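Local coordinates for protein putative methylase HI0767 (Haemophilus influenzae, PDB 2IFT) that probably methylates the N2 position of guanine 966 in the 16S rRNA of the assembled 30S ribosomal particle, using S-adenosyl-L-methionine as methyl donor, at residues A[144-147]-A[148-151]; A[89-92]-A[93-96]; A[109-113]-A[114-118]; A[13-17]-A[18-22]. All blocks are in the same frame, centred on the assembly; numbering follows the deposited sequence.

Contact 1 (A[144-147]-A[148-151])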
ATOM      1  N   ILE A 144      -6.963   6.242   7.016  1.00 19.45           N
ATOM      2  CA  ILE A 144      -5.964   7.211   7.448  1.00 21.25           C
ATOM      3  C   ILE A 144      -6.093   7.395   8.949  1.00 20.45           C
ATOM      4  O   ILE A 144      -5.126   7.255   9.695  1.00 20.85           O
ATOM      5  CB  ILE A 144      -6.177   8.599   6.779  1.00 23.15           C
ATOM      6  CG1 ILE A 144      -6.047   8.483   5.262  1.00 24.75           C
ATOM      7  CG2 ILE A 144      -5.175   9.602   7.326  1.00 20.30           C
ATOM      8  CD1 ILE A 144      -4.743   7.913   4.805  1.00 28.48           C
ATOM      9  N   SER A 145      -7.308   7.717   9.375  1.00 19.40           N
ATOM     10  CA  SER A 145      -7.595   7.931  10.777  1.00 21.47           C
ATOM     11  C   SER A 145      -7.113   6.773  11.643  1.00 18.63           C
ATOM     12  O   SER A 145      -6.475   6.986  12.665  1.00 20.57           O
ATOM     13  CB  SER A 145      -9.098   8.138  10.972  1.00 23.71           C
ATOM     14  OG  SER A 145      -9.468   7.838  12.308  1.00 29.96           O
ATOM     15  N   LEU A 146      -7.408   5.548  11.230  1.00 17.20           N
ATOM     16  CA  LEU A 146      -6.998   4.375  11.993  1.00 15.94           C
ATOM     17  C   LEU A 146      -5.475   4.189  12.038  1.00 17.07           C
ATOM     18  O   LEU A 146      -4.915   3.856  13.082  1.00 14.23           O
ATOM     19  CB  LEU A 146      -7.676   3.137  11.417  1.00 14.95           C
ATOM     20  CG  LEU A 146      -9.213   3.174  11.495  1.00 17.84           C
ATOM     21  CD1 LEU A 146      -9.809   2.018  10.694  1.00 12.49           C
ATOM     22  CD2 LEU A 146      -9.658   3.104  12.960  1.00 14.00           C
ATOM     23  N   LEU A 147      -4.803   4.391  10.909  1.00 18.11           N
ATOM     24  CA  LEU A 147      -3.349   4.271  10.884  1.00 19.43           C
ATOM     25  C   LEU A 147      -2.768   5.154  11.979  1.00 21.71           C
ATOM     26  O   LEU A 147      -1.937   4.713  12.769  1.00 22.01           O
ATOM     27  CB  LEU A 147      -2.788   4.717   9.529  1.00 17.41           C
ATOM     28  CG  LEU A 147      -2.898   3.733   8.363  1.00 15.46           C
ATOM     29  CD1 LEU A 147      -2.451   4.419   7.088  1.00 16.50           C
ATOM     30  CD2 LEU A 147      -2.046   2.497   8.639  1.00 14.03           C
ATOM     31  N   CYS A 148      -3.220   6.406  12.016  1.00 26.21           N
ATOM     32  CA  CYS A 148      -2.754   7.378  13.011  1.00 29.76           C
ATOM     33  C   CYS A 148      -3.188   7.041  14.425  1.00 29.48           C
ATOM     34  O   CYS A 148      -2.392   7.068  15.362  1.00 28.93           O
ATOM     35  CB  CYS A 148      -3.276   8.774  12.676  1.00 32.83           C
ATOM     36  SG  CYS A 148      -2.256   9.706  11.525  1.00 48.51           S
ATOM     37  N   GLU A 149      -4.469   6.740  14.568  1.00 29.88           N
ATOM     38  CA  GLU A 149      -5.047   6.421  15.858  1.00 30.22           C
ATOM     39  C   GLU A 149      -4.421   5.224  16.539  1.00 27.19           C
ATOM     40  O   GLU A 149      -4.140   5.264  17.725  1.00 25.10           O
ATOM     41  CB  GLU A 149      -6.538   6.159  15.690  1.00 35.06           C
ATOM     42  CG  GLU A 149      -7.428   6.958  16.615  1.00 43.51           C
ATOM     43  CD  GLU A 149      -8.821   7.139  16.036  1.00 48.62           C
ATOM     44  OE1 GLU A 149      -9.519   6.117  15.824  1.00 50.51           O
ATOM     45  OE2 GLU A 149      -9.212   8.304  15.782  1.00 50.86           O
ATOM     46  N   ASN A 150      -4.177   4.161  15.782  1.00 26.27           N
ATOM     47  CA  ASN A 150      -3.663   2.950  16.386  1.00 21.76           C
ATOM     48  C   ASN A 150      -2.196   2.568  16.265  1.00 18.94           C
ATOM     49  O   ASN A 150      -1.861   1.387  16.228  1.00 18.55           O
ATOM     50  CB  ASN A 150      -4.573   1.784  15.987  1.00 22.97           C
ATOM     51  CG  ASN A 150      -6.020   2.012  16.425  1.00 23.85           C
ATOM     52  OD1 ASN A 150      -6.286   2.283  17.594  1.00 23.46           O
ATOM     53  ND2 ASN A 150      -6.956   1.910  15.488  1.00 24.34           N
ATOM     54  N   ASN A 151      -1.325   3.571  16.206  1.00 16.57           N
ATOM     55  CA  ASN A 151       0.116   3.334  16.231  1.00 15.75           C
ATOM     56  C   ASN A 151       0.630   2.329  15.196  1.00 15.09           C
ATOM     57  O   ASN A 151       1.406   1.440  15.532  1.00 17.62           O
ATOM     58  CB  ASN A 151       0.458   2.854  17.653  1.00 12.69           C
ATOM     59  CG  ASN A 151       1.938   2.948  17.984  1.00 16.06           C
ATOM     60  OD1 ASN A 151       2.603   3.915  17.629  1.00 16.73           O
ATOM     61  ND2 ASN A 151       2.452   1.949  18.701  1.00 15.25           N
TER
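Two flat groups, the amide of N150 and the carboxylate of E149, reach back over the preceding turn of the helix. The amide nitrogen ND2 of N150 comes within 3.9 Å of the methyl CD2 of L146, and these two side chains lie alongside each other, pointing the same way. The carboxylate is placed over S145, with E149 OE2 3.5 Å from S145 OG, while its other oxygen faces the leucine methyl more distantly. The S145 hydroxyl stands anti to the backbone N (chi1 157°), which turns it toward the glutamate. Below these groups runs the last regular turn of helix 139-149. C148 N donates to I144 O at 3.1 Å, and the next rungs follow as E149 N to S145 O and N150 N to L146 O, each 2.8 Å. With that last bond made, N150 leaves the helical conformation. The N150 amide also turns to the loop after helix 113-116, ND2 donating to L117 O, and N151 ND2 is held by Q121 O. I144 and L147 face the other way, onto strand 126-131. Chemically, the helix ends by passing its bonding from its own carbonyls to those of the L117 to Q121 region, whereas the negative E149 sits by a C-terminal end whose dipole would, if anything, disfavour its charge slightly.

Contact 2 (A[89-92]-A[93-96])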
ATOM      1  N   ALA A  89      -8.075 -12.850  -2.344  1.00 23.97           N
ATOM      2  CA  ALA A  89      -7.020 -13.159  -1.390  1.00 24.37           C
ATOM      3  C   ALA A  89      -6.318 -14.473  -1.747  1.00 23.83           C
ATOM      4  O   ALA A  89      -5.117 -14.608  -1.536  1.00 22.68           O
ATOM      5  CB  ALA A  89      -7.596 -13.217   0.034  1.00 20.31           C
ATOM      6  N   ASN A  90      -7.058 -15.439  -2.288  1.00 25.61           N
ATOM      7  CA  ASN A  90      -6.452 -16.716  -2.673  1.00 27.14           C
ATOM      8  C   ASN A  90      -5.566 -16.502  -3.889  1.00 26.77           C
ATOM      9  O   ASN A  90      -4.490 -17.090  -3.998  1.00 26.86           O
ATOM     10  CB  ASN A  90      -7.512 -17.763  -3.020  1.00 29.17           C
ATOM     11  CG  ASN A  90      -8.371 -18.143  -1.837  1.00 31.95           C
ATOM     12  OD1 ASN A  90      -7.886 -18.255  -0.708  1.00 32.76           O
ATOM     13  ND2 ASN A  90      -9.656 -18.364  -2.093  1.00 32.61           N
ATOM     14  N   GLN A  91      -6.025 -15.664  -4.809  1.00 25.25           N
ATOM     15  CA  GLN A  91      -5.249 -15.373  -6.003  1.00 26.99           C
ATOM     16  C   GLN A  91      -3.894 -14.810  -5.567  1.00 27.01           C
ATOM     17  O   GLN A  91      -2.848 -15.253  -6.039  1.00 26.24           O
ATOM     18  CB  GLN A  91      -5.995 -14.361  -6.872  1.00 27.19           C
ATOM     19  CG  GLN A  91      -5.318 -14.026  -8.192  1.00 31.98           C
ATOM     20  CD  GLN A  91      -5.161 -15.231  -9.109  1.00 34.84           C
ATOM     21  OE1 GLN A  91      -5.927 -16.196  -9.034  1.00 36.82           O
ATOM     22  NE2 GLN A  91      -4.174 -15.170  -9.994  1.00 37.23           N
ATOM     23  N   LEU A  92      -3.921 -13.842  -4.652  1.00 26.75           N
ATOM     24  CA  LEU A  92      -2.686 -13.246  -4.152  1.00 27.32           C
ATOM     25  C   LEU A  92      -1.744 -14.338  -3.652  1.00 26.97           C
ATOM     26  O   LEU A  92      -0.587 -14.391  -4.043  1.00 27.54           O
ATOM     27  CB  LEU A  92      -2.979 -12.260  -3.015  1.00 25.33           C
ATOM     28  CG  LEU A  92      -3.657 -10.928  -3.360  1.00 25.88           C
ATOM     29  CD1 LEU A  92      -3.914 -10.144  -2.080  1.00 23.33           C
ATOM     30  CD2 LEU A  92      -2.784 -10.114  -4.304  1.00 25.80           C
ATOM     31  N   LYS A  93      -2.245 -15.210  -2.785  1.00 29.50           N
ATOM     32  CA  LYS A  93      -1.430 -16.292  -2.252  1.00 30.88           C
ATOM     33  C   LYS A  93      -0.869 -17.153  -3.371  1.00 32.61           C
ATOM     34  O   LYS A  93       0.285 -17.580  -3.324  1.00 32.49           O
ATOM     35  CB  LYS A  93      -2.252 -17.166  -1.321  1.00 30.02           C
ATOM     36  CG  LYS A  93      -2.553 -16.543   0.015  1.00 30.89           C
ATOM     37  CD  LYS A  93      -3.466 -17.457   0.798  1.00 32.86           C
ATOM     38  CE  LYS A  93      -3.832 -16.875   2.138  1.00 36.15           C
ATOM     39  NZ  LYS A  93      -4.821 -17.759   2.823  1.00 40.71           N
ATOM     40  N   LYS A  94      -1.693 -17.401  -4.380  1.00 34.05           N
ATOM     41  CA  LYS A  94      -1.274 -18.212  -5.505  1.00 36.46           C
ATOM     42  C   LYS A  94      -0.121 -17.543  -6.244  1.00 37.08           C
ATOM     43  O   LYS A  94       0.823 -18.213  -6.661  1.00 38.07           O
ATOM     44  CB  LYS A  94      -2.451 -18.452  -6.451  1.00 37.72           C
ATOM     45  CG  LYS A  94      -2.117 -19.336  -7.641  1.00 41.40           C
ATOM     46  CD  LYS A  94      -3.381 -19.792  -8.357  1.00 46.19           C
ATOM     47  CE  LYS A  94      -3.069 -20.573  -9.636  1.00 49.24           C
ATOM     48  NZ  LYS A  94      -2.527 -19.693 -10.722  1.00 50.71           N
ATOM     49  N   ASN A  95      -0.189 -16.226  -6.409  1.00 36.83           N
ATOM     50  CA  ASN A  95       0.886 -15.518  -7.092  1.00 36.27           C
ATOM     51  C   ASN A  95       2.142 -15.455  -6.228  1.00 36.67           C
ATOM     52  O   ASN A  95       3.250 -15.540  -6.742  1.00 37.39           O
ATOM     53  CB  ASN A  95       0.444 -14.110  -7.489  1.00 33.74           C
ATOM     54  CG  ASN A  95      -0.475 -14.112  -8.690  1.00 34.00           C
ATOM     55  OD1 ASN A  95      -0.312 -14.922  -9.601  1.00 37.37           O
ATOM     56  ND2 ASN A  95      -1.437 -13.200  -8.710  1.00 31.71           N
ATOM     57  N   LEU A  96       1.969 -15.315  -4.917  1.00 37.34           N
ATOM     58  CA  LEU A  96       3.108 -15.258  -4.003  1.00 38.79           C
ATOM     59  C   LEU A  96       3.762 -16.625  -3.866  1.00 41.85           C
ATOM     60  O   LEU A  96       4.855 -16.762  -3.315  1.00 42.51           O
ATOM     61  CB  LEU A  96       2.667 -14.784  -2.626  1.00 36.09           C
ATOM     62  CG  LEU A  96       2.315 -13.312  -2.472  1.00 36.21           C
ATOM     63  CD1 LEU A  96       1.892 -13.059  -1.027  1.00 33.30           C
ATOM     64  CD2 LEU A  96       3.508 -12.449  -2.850  1.00 33.24           C
TER
HETATM   65  O   HOH W   1      -7.629 -16.789   1.968  1.00 43.60           O
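Q91 and N95, one turn apart, bring their amides together with NE2 of Q91 3.6 Å from ND2 of N95. The glutamine gets there by leaving the backbone with CG anti to N (chi1 -177°) and then bending at chi2 (61°), which curls its end forward along the helix; the two amide planes stand 78° apart. Both nitrogens donate to one acceptor, the backbone oxygen of P26, which probably accounts for their closeness. K93 behaves quite differently. Its chain is extended all the way from CG to NZ and runs back toward the preceding turn, where a water bridges the gap: it accepts from K93 NZ at 3.1 Å and donates to N90 OD1 at 3.1 Å. Beneath these groups the i to i+4 ladder is regular, from K93 N to A89 O through L96 N to L92 O at 2.9 Å. L92 and L96 both carry CG beside the backbone N and lie on the buried side. Helix 86-98 is the crossover of a beta-alpha-beta unit: its leucines rest on F81 of strand 78-82 and F69 of helix 66-73, L96 also reaches strand 106-109, and the Q91 and N95 amides both bond to P26, at the end of strand 24-26.

Contact 3 (A[109-113]-A[114-118])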
ATOM      1  N   ILE A 109      -3.401 -11.197   4.698  1.00 22.26           N
ATOM      2  CA  ILE A 109      -4.366 -11.227   5.790  1.00 21.16           C
ATOM      3  C   ILE A 109      -5.731 -10.967   5.181  1.00 19.67           C
ATOM      4  O   ILE A 109      -5.968  -9.900   4.622  1.00 18.19           O
ATOM      5  CB  ILE A 109      -4.063 -10.146   6.847  1.00 21.75           C
ATOM      6  CG1 ILE A 109      -2.702 -10.426   7.492  1.00 20.25           C
ATOM      7  CG2 ILE A 109      -5.164 -10.129   7.910  1.00 20.79           C
ATOM      8  CD1 ILE A 109      -2.296  -9.426   8.547  1.00 17.32           C
ATOM      9  N   ASN A 110      -6.613 -11.957   5.278  1.00 18.92           N
ATOM     10  CA  ASN A 110      -7.956 -11.867   4.715  1.00 18.62           C
ATOM     11  C   ASN A 110      -8.906 -11.059   5.608  1.00 18.69           C
ATOM     12  O   ASN A 110      -9.719 -11.616   6.349  1.00 17.86           O
ATOM     13  CB  ASN A 110      -8.504 -13.285   4.472  1.00 19.54           C
ATOM     14  CG  ASN A 110      -9.896 -13.289   3.854  1.00 20.19           C
ATOM     15  OD1 ASN A 110     -10.172 -12.556   2.903  1.00 19.97           O
ATOM     16  ND2 ASN A 110     -10.777 -14.125   4.386  1.00 19.85           N
ATOM     17  N   GLN A 111      -8.779  -9.739   5.531  1.00 17.31           N
ATOM     18  CA  GLN A 111      -9.612  -8.818   6.292  1.00 17.86           C
ATOM     19  C   GLN A 111      -9.695  -7.490   5.571  1.00 18.94           C
ATOM     20  O   GLN A 111      -8.842  -7.154   4.740  1.00 20.23           O
ATOM     21  CB  GLN A 111      -9.015  -8.520   7.668  1.00 18.15           C
ATOM     22  CG  GLN A 111      -9.162  -9.572   8.729  1.00 18.55           C
ATOM     23  CD  GLN A 111      -8.532  -9.128  10.035  1.00 20.05           C
ATOM     24  OE1 GLN A 111      -8.821  -8.032  10.535  1.00 21.79           O
ATOM     25  NE2 GLN A 111      -7.669  -9.970  10.598  1.00 15.86           N
ATOM     26  N   SER A 112     -10.726  -6.730   5.908  1.00 18.78           N
ATOM     27  CA  SER A 112     -10.885  -5.393   5.368  1.00 19.64           C
ATOM     28  C   SER A 112      -9.965  -4.558   6.243  1.00 19.66           C
ATOM     29  O   SER A 112      -9.917  -4.765   7.461  1.00 18.97           O
ATOM     30  CB  SER A 112     -12.311  -4.893   5.565  1.00 20.60           C
ATOM     31  OG  SER A 112     -12.347  -3.481   5.426  1.00 20.49           O
ATOM     32  N   SER A 113      -9.238  -3.625   5.647  1.00 19.69           N
ATOM     33  CA  SER A 113      -8.348  -2.785   6.435  1.00 21.04           C
ATOM     34  C   SER A 113      -9.143  -1.902   7.388  1.00 21.62           C
ATOM     35  O   SER A 113      -8.629  -1.461   8.415  1.00 22.79           O
ATOM     36  CB  SER A 113      -7.488  -1.913   5.526  1.00 20.28           C
ATOM     37  OG  SER A 113      -6.296  -2.591   5.174  1.00 22.26           O
ATOM     38  N   LEU A 114     -10.399  -1.647   7.049  1.00 20.99           N
ATOM     39  CA  LEU A 114     -11.236  -0.811   7.897  1.00 23.32           C
ATOM     40  C   LEU A 114     -11.411  -1.431   9.279  1.00 23.07           C
ATOM     41  O   LEU A 114     -11.605  -0.716  10.261  1.00 25.84           O
ATOM     42  CB  LEU A 114     -12.600  -0.588   7.237  1.00 24.42           C
ATOM     43  CG  LEU A 114     -12.500   0.183   5.913  1.00 28.03           C
ATOM     44  CD1 LEU A 114     -13.872   0.294   5.262  1.00 29.46           C
ATOM     45  CD2 LEU A 114     -11.912   1.567   6.176  1.00 24.46           C
ATOM     46  N   ASP A 115     -11.344  -2.756   9.362  1.00 19.90           N
ATOM     47  CA  ASP A 115     -11.493  -3.411  10.655  1.00 19.82           C
ATOM     48  C   ASP A 115     -10.158  -3.883  11.197  1.00 17.77           C
ATOM     49  O   ASP A 115      -9.903  -3.779  12.395  1.00 17.50           O
ATOM     50  CB  ASP A 115     -12.484  -4.586  10.577  1.00 21.46           C
ATOM     51  CG  ASP A 115     -13.934  -4.119  10.482  1.00 23.57           C
ATOM     52  OD1 ASP A 115     -14.303  -3.172  11.209  1.00 25.19           O
ATOM     53  OD2 ASP A 115     -14.708  -4.696   9.692  1.00 26.02           O
ATOM     54  N   PHE A 116      -9.305  -4.393  10.315  1.00 15.74           N
ATOM     55  CA  PHE A 116      -7.986  -4.865  10.717  1.00 17.05           C
ATOM     56  C   PHE A 116      -7.205  -3.770  11.455  1.00 17.85           C
ATOM     57  O   PHE A 116      -6.586  -4.026  12.486  1.00 15.64           O
ATOM     58  CB  PHE A 116      -7.191  -5.318   9.479  1.00 16.38           C
ATOM     59  CG  PHE A 116      -5.711  -5.508   9.724  1.00 14.44           C
ATOM     60  CD1 PHE A 116      -4.793  -4.552   9.299  1.00 15.69           C
ATOM     61  CD2 PHE A 116      -5.232  -6.664  10.332  1.00 14.28           C
ATOM     62  CE1 PHE A 116      -3.412  -4.750   9.464  1.00 15.42           C
ATOM     63  CE2 PHE A 116      -3.855  -6.874  10.506  1.00 13.46           C
ATOM     64  CZ  PHE A 116      -2.946  -5.913  10.069  1.00 13.86           C
ATOM     65  N   LEU A 117      -7.249  -2.554  10.912  1.00 17.66           N
ATOM     66  CA  LEU A 117      -6.539  -1.416  11.483  1.00 18.01           C
ATOM     67  C   LEU A 117      -7.131  -0.843  12.777  1.00 16.68           C
ATOM     68  O   LEU A 117      -6.568   0.085  13.340  1.00 16.28           O
ATOM     69  CB  LEU A 117      -6.423  -0.294  10.434  1.00 15.22           C
ATOM     70  CG  LEU A 117      -5.624  -0.575   9.149  1.00 15.77           C
ATOM     71  CD1 LEU A 117      -5.726   0.622   8.223  1.00 11.74           C
ATOM     72  CD2 LEU A 117      -4.159  -0.859   9.484  1.00 15.09           C
ATOM     73  N   LYS A 118      -8.252  -1.381  13.248  1.00 17.83           N
ATOM     74  CA  LYS A 118      -8.855  -0.878  14.492  1.00 19.73           C
ATOM     75  C   LYS A 118      -8.145  -1.440  15.721  1.00 20.58           C
ATOM     76  O   LYS A 118      -8.371  -0.982  16.841  1.00 23.89           O
ATOM     77  CB  LYS A 118     -10.340  -1.240  14.578  1.00 18.48           C
ATOM     78  CG  LYS A 118     -11.232  -0.524  13.592  1.00 21.17           C
ATOM     79  CD  LYS A 118     -12.670  -1.015  13.724  1.00 21.48           C
ATOM     80  CE  LYS A 118     -13.579  -0.303  12.744  1.00 22.92           C
ATOM     81  NZ  LYS A 118     -13.560   1.157  13.000  1.00 23.57           N
TER
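I109 and F116 meet with their side chains crossing at about a right angle, the isoleucine methyl CD1 lying 3.6 Å from CE2 of the ring and approaching it obliquely. Q111 also crosses F116 nearly at right angles, but it comes to the ring edge: OE1 lies in the ring plane, 3.3 Å from F116 CB, and the amide is turned 73° from the ring. F116 is swung toward these two residues because its CG stands anti to the backbone N (chi1 166°). On the far side of the short helix 113-116, L114 CB packs 3.4 Å from S112 OG. S112 is the N-cap residue, and its OG accepts from L114 N at 3.1 Å. The carbonyl oxygen of S112 takes two more donors: F116 N at 2.9 Å, nearly in line with the carbonyl, and D115 N at 3.1 Å, from well above the carbonyl plane. Around the contact, L82 of strand 78-82 touches both I109 and F116, whose ring also meets W152, while S113 OG bonds to G60 O in the glycine-rich loop that in class I methyltransferases lines the cofactor site. Three backbone N-H groups in the first turn of helix 113-116 are thus satisfied by one serine, and the phenylalanine has a partly negative amide oxygen near its edge, where the ring hydrogens are slightly positive, a placement that is probably mildly favourable.

Contact 4 (A[13-17]-A[18-22])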
ATOM      1  N   VAL A  13      -1.331  -8.696 -14.330  1.00 48.05           N
ATOM      2  CA  VAL A  13      -0.507  -7.605 -13.818  1.00 46.77           C
ATOM      3  C   VAL A  13       0.936  -7.799 -14.258  1.00 45.09           C
ATOM      4  O   VAL A  13       1.515  -8.864 -14.052  1.00 43.11           O
ATOM      5  CB  VAL A  13      -0.546  -7.535 -12.269  1.00 47.41           C
ATOM      6  CG1 VAL A  13       0.608  -6.693 -11.752  1.00 47.33           C
ATOM      7  CG2 VAL A  13      -1.866  -6.932 -11.808  1.00 48.76           C
ATOM      8  N   ARG A  14       1.509  -6.766 -14.868  1.00 44.27           N
ATOM      9  CA  ARG A  14       2.889  -6.819 -15.328  1.00 43.71           C
ATOM     10  C   ARG A  14       3.744  -5.923 -14.451  1.00 43.33           C
ATOM     11  O   ARG A  14       3.495  -4.723 -14.341  1.00 43.56           O
ATOM     12  CB  ARG A  14       2.983  -6.371 -16.775  1.00 44.32           C
ATOM     13  N   ILE A  15       4.752  -6.522 -13.826  1.00 42.60           N
ATOM     14  CA  ILE A  15       5.671  -5.815 -12.946  1.00 40.71           C
ATOM     15  C   ILE A  15       6.594  -4.940 -13.785  1.00 41.22           C
ATOM     16  O   ILE A  15       7.257  -5.425 -14.698  1.00 41.05           O
ATOM     17  CB  ILE A  15       6.496  -6.824 -12.136  1.00 40.35           C
ATOM     18  CG1 ILE A  15       5.554  -7.658 -11.269  1.00 39.84           C
ATOM     19  CG2 ILE A  15       7.541  -6.107 -11.295  1.00 39.97           C
ATOM     20  CD1 ILE A  15       6.216  -8.839 -10.609  1.00 42.31           C
ATOM     21  N   ILE A  16       6.635  -3.651 -13.465  1.00 40.99           N
ATOM     22  CA  ILE A  16       7.448  -2.690 -14.206  1.00 40.80           C
ATOM     23  C   ILE A  16       8.925  -2.589 -13.802  1.00 39.32           C
ATOM     24  O   ILE A  16       9.785  -2.341 -14.646  1.00 38.29           O
ATOM     25  CB  ILE A  16       6.798  -1.272 -14.137  1.00 42.73           C
ATOM     26  CG1 ILE A  16       6.186  -0.912 -15.496  1.00 45.26           C
ATOM     27  CG2 ILE A  16       7.830  -0.221 -13.742  1.00 42.62           C
ATOM     28  CD1 ILE A  16       5.141  -1.892 -15.998  1.00 47.76           C
ATOM     29  N   ALA A  17       9.229  -2.775 -12.525  1.00 37.72           N
ATOM     30  CA  ALA A  17      10.613  -2.667 -12.091  1.00 35.96           C
ATOM     31  C   ALA A  17      11.015  -3.725 -11.080  1.00 35.85           C
ATOM     32  O   ALA A  17      10.187  -4.502 -10.610  1.00 33.55           O
ATOM     33  CB  ALA A  17      10.862  -1.287 -11.520  1.00 36.44           C
ATOM     34  N   GLY A  18      12.302  -3.745 -10.751  1.00 37.17           N
ATOM     35  CA  GLY A  18      12.811  -4.716  -9.803  1.00 36.59           C
ATOM     36  C   GLY A  18      13.204  -6.014 -10.480  1.00 37.23           C
ATOM     37  O   GLY A  18      13.263  -6.097 -11.709  1.00 36.94           O
ATOM     38  N   LEU A  19      13.454  -7.032  -9.663  1.00 37.29           N
ATOM     39  CA  LEU A  19      13.863  -8.346 -10.132  1.00 38.41           C
ATOM     40  C   LEU A  19      12.865  -9.027 -11.041  1.00 39.34           C
ATOM     41  O   LEU A  19      13.253  -9.770 -11.944  1.00 38.98           O
ATOM     42  CB  LEU A  19      14.111  -9.271  -8.947  1.00 39.12           C
ATOM     43  CG  LEU A  19      14.900  -8.719  -7.767  1.00 40.00           C
ATOM     44  CD1 LEU A  19      15.289  -9.885  -6.864  1.00 38.76           C
ATOM     45  CD2 LEU A  19      16.139  -7.971  -8.259  1.00 41.69           C
ATOM     46  N   TRP A  20      11.582  -8.792 -10.794  1.00 39.70           N
ATOM     47  CA  TRP A  20      10.546  -9.433 -11.587  1.00 39.44           C
ATOM     48  C   TRP A  20       9.951  -8.547 -12.659  1.00 38.35           C
ATOM     49  O   TRP A  20       8.877  -8.838 -13.185  1.00 38.22           O
ATOM     50  CB  TRP A  20       9.433  -9.947 -10.673  1.00 42.30           C
ATOM     51  CG  TRP A  20       9.942 -10.694  -9.483  1.00 44.70           C
ATOM     52  CD1 TRP A  20      11.049 -11.493  -9.426  1.00 45.84           C
ATOM     53  CD2 TRP A  20       9.350 -10.737  -8.183  1.00 45.81           C
ATOM     54  NE1 TRP A  20      11.182 -12.033  -8.168  1.00 47.07           N
ATOM     55  CE2 TRP A  20      10.148 -11.586  -7.384  1.00 46.86           C
ATOM     56  CE3 TRP A  20       8.217 -10.143  -7.613  1.00 46.56           C
ATOM     57  CZ2 TRP A  20       9.854 -11.855  -6.045  1.00 47.54           C
ATOM     58  CZ3 TRP A  20       7.922 -10.411  -6.280  1.00 47.88           C
ATOM     59  CH2 TRP A  20       8.740 -11.262  -5.513  1.00 48.08           C
ATOM     60  N   ARG A  21      10.643  -7.469 -13.000  1.00 38.03           N
ATOM     61  CA  ARG A  21      10.121  -6.584 -14.023  1.00 39.43           C
ATOM     62  C   ARG A  21       9.890  -7.348 -15.324  1.00 39.72           C
ATOM     63  O   ARG A  21      10.736  -8.128 -15.759  1.00 38.20           O
ATOM     64  CB  ARG A  21      11.074  -5.415 -14.259  1.00 41.20           C
ATOM     65  CG  ARG A  21      12.500  -5.802 -14.567  1.00 42.18           C
ATOM     66  CD  ARG A  21      12.995  -5.022 -15.766  1.00 43.70           C
ATOM     67  NE  ARG A  21      12.180  -3.837 -16.010  1.00 44.85           N
ATOM     68  CZ  ARG A  21      12.265  -3.084 -17.101  1.00 45.75           C
ATOM     69  NH1 ARG A  21      13.136  -3.393 -18.051  1.00 46.64           N
ATOM     70  NH2 ARG A  21      11.464  -2.040 -17.256  1.00 45.69           N
ATOM     71  N   GLY A  22       8.731  -7.118 -15.932  1.00 39.83           N
ATOM     72  CA  GLY A  22       8.391  -7.790 -17.169  1.00 39.06           C
ATOM     73  C   GLY A  22       7.403  -8.917 -16.937  1.00 39.33           C
ATOM     74  O   GLY A  22       6.562  -9.210 -17.787  1.00 36.78           O
TER
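Hydrogen bonds first: G22 N donates to I15 O at 2.6 Å, nearly straight and in the carbonyl plane, closing the loop that links strands 12-14 and 24-26 of the N-terminal hairpin. R21 supplies the other cross-link. Its guanidinium meets I16 O side-on, NE and NH2 each 3.1 Å from that one oxygen, which lies in the guanidinium plane. The NH2 bond runs nearly in line with the I16 carbonyl, whereas NE comes from above the carbonyl plane. To get there, CG of R21 takes the crowded position between the backbone N and the carbonyl carbon (chi1 54°), and the chain bends at chi2 and chi3, folding the guanidinium back over the backbone. Within the bend, G18 to R21 form a type I beta turn. A weaker polar contact is the CA-H of R21 against I15 O, 3.2 Å from CA to oxygen. The apolar part belongs to I15 and W20, which cross obliquely: methyl CD1 of I15 lies 3.4 Å from W20 CB and near the plane of the indole, at its edge. At the backbone angles of G18 and G22 a CB would jam against the preceding carbonyl oxygen, which calls for glycine at both. Helix 66-73 backs the loop: E70 takes I16 N and A17 N on its two carboxylate oxygens, and S73 OG meets A17 O and W20 N. The I16-A17 peptide therefore sits between a cation at its oxygen and a carboxylate at its N-H, a pairing likely to polarise it and to strengthen both bonds in this largely surface-lying loop.

Along the chain the order is contact 4, contact 2, contact 3, contact 1. Contacts 1 and 3 are about 12 Å apart between centres and touch: L114 of helix 113-116 and L117 just after it pack against L146 of helix 139-149, and N150 ND2 probably hydrogen-bonds to L117 O. Contact 2, on helix 86-98, is about 17 Å from contact 3 by centres. Contact 4 belongs to the N-terminal hairpin of strands 12-14 and 24-26; its centre is about 17 Å from contact 2 but about 31 Å from contact 1, beyond the centre of the chain. Contacts 1 to 3 thus follow the helices and turns flanking the seven-stranded Rossmann-like methyltransferase sheet, while the hairpin is an addition laid against helices 66-73 and 86-98.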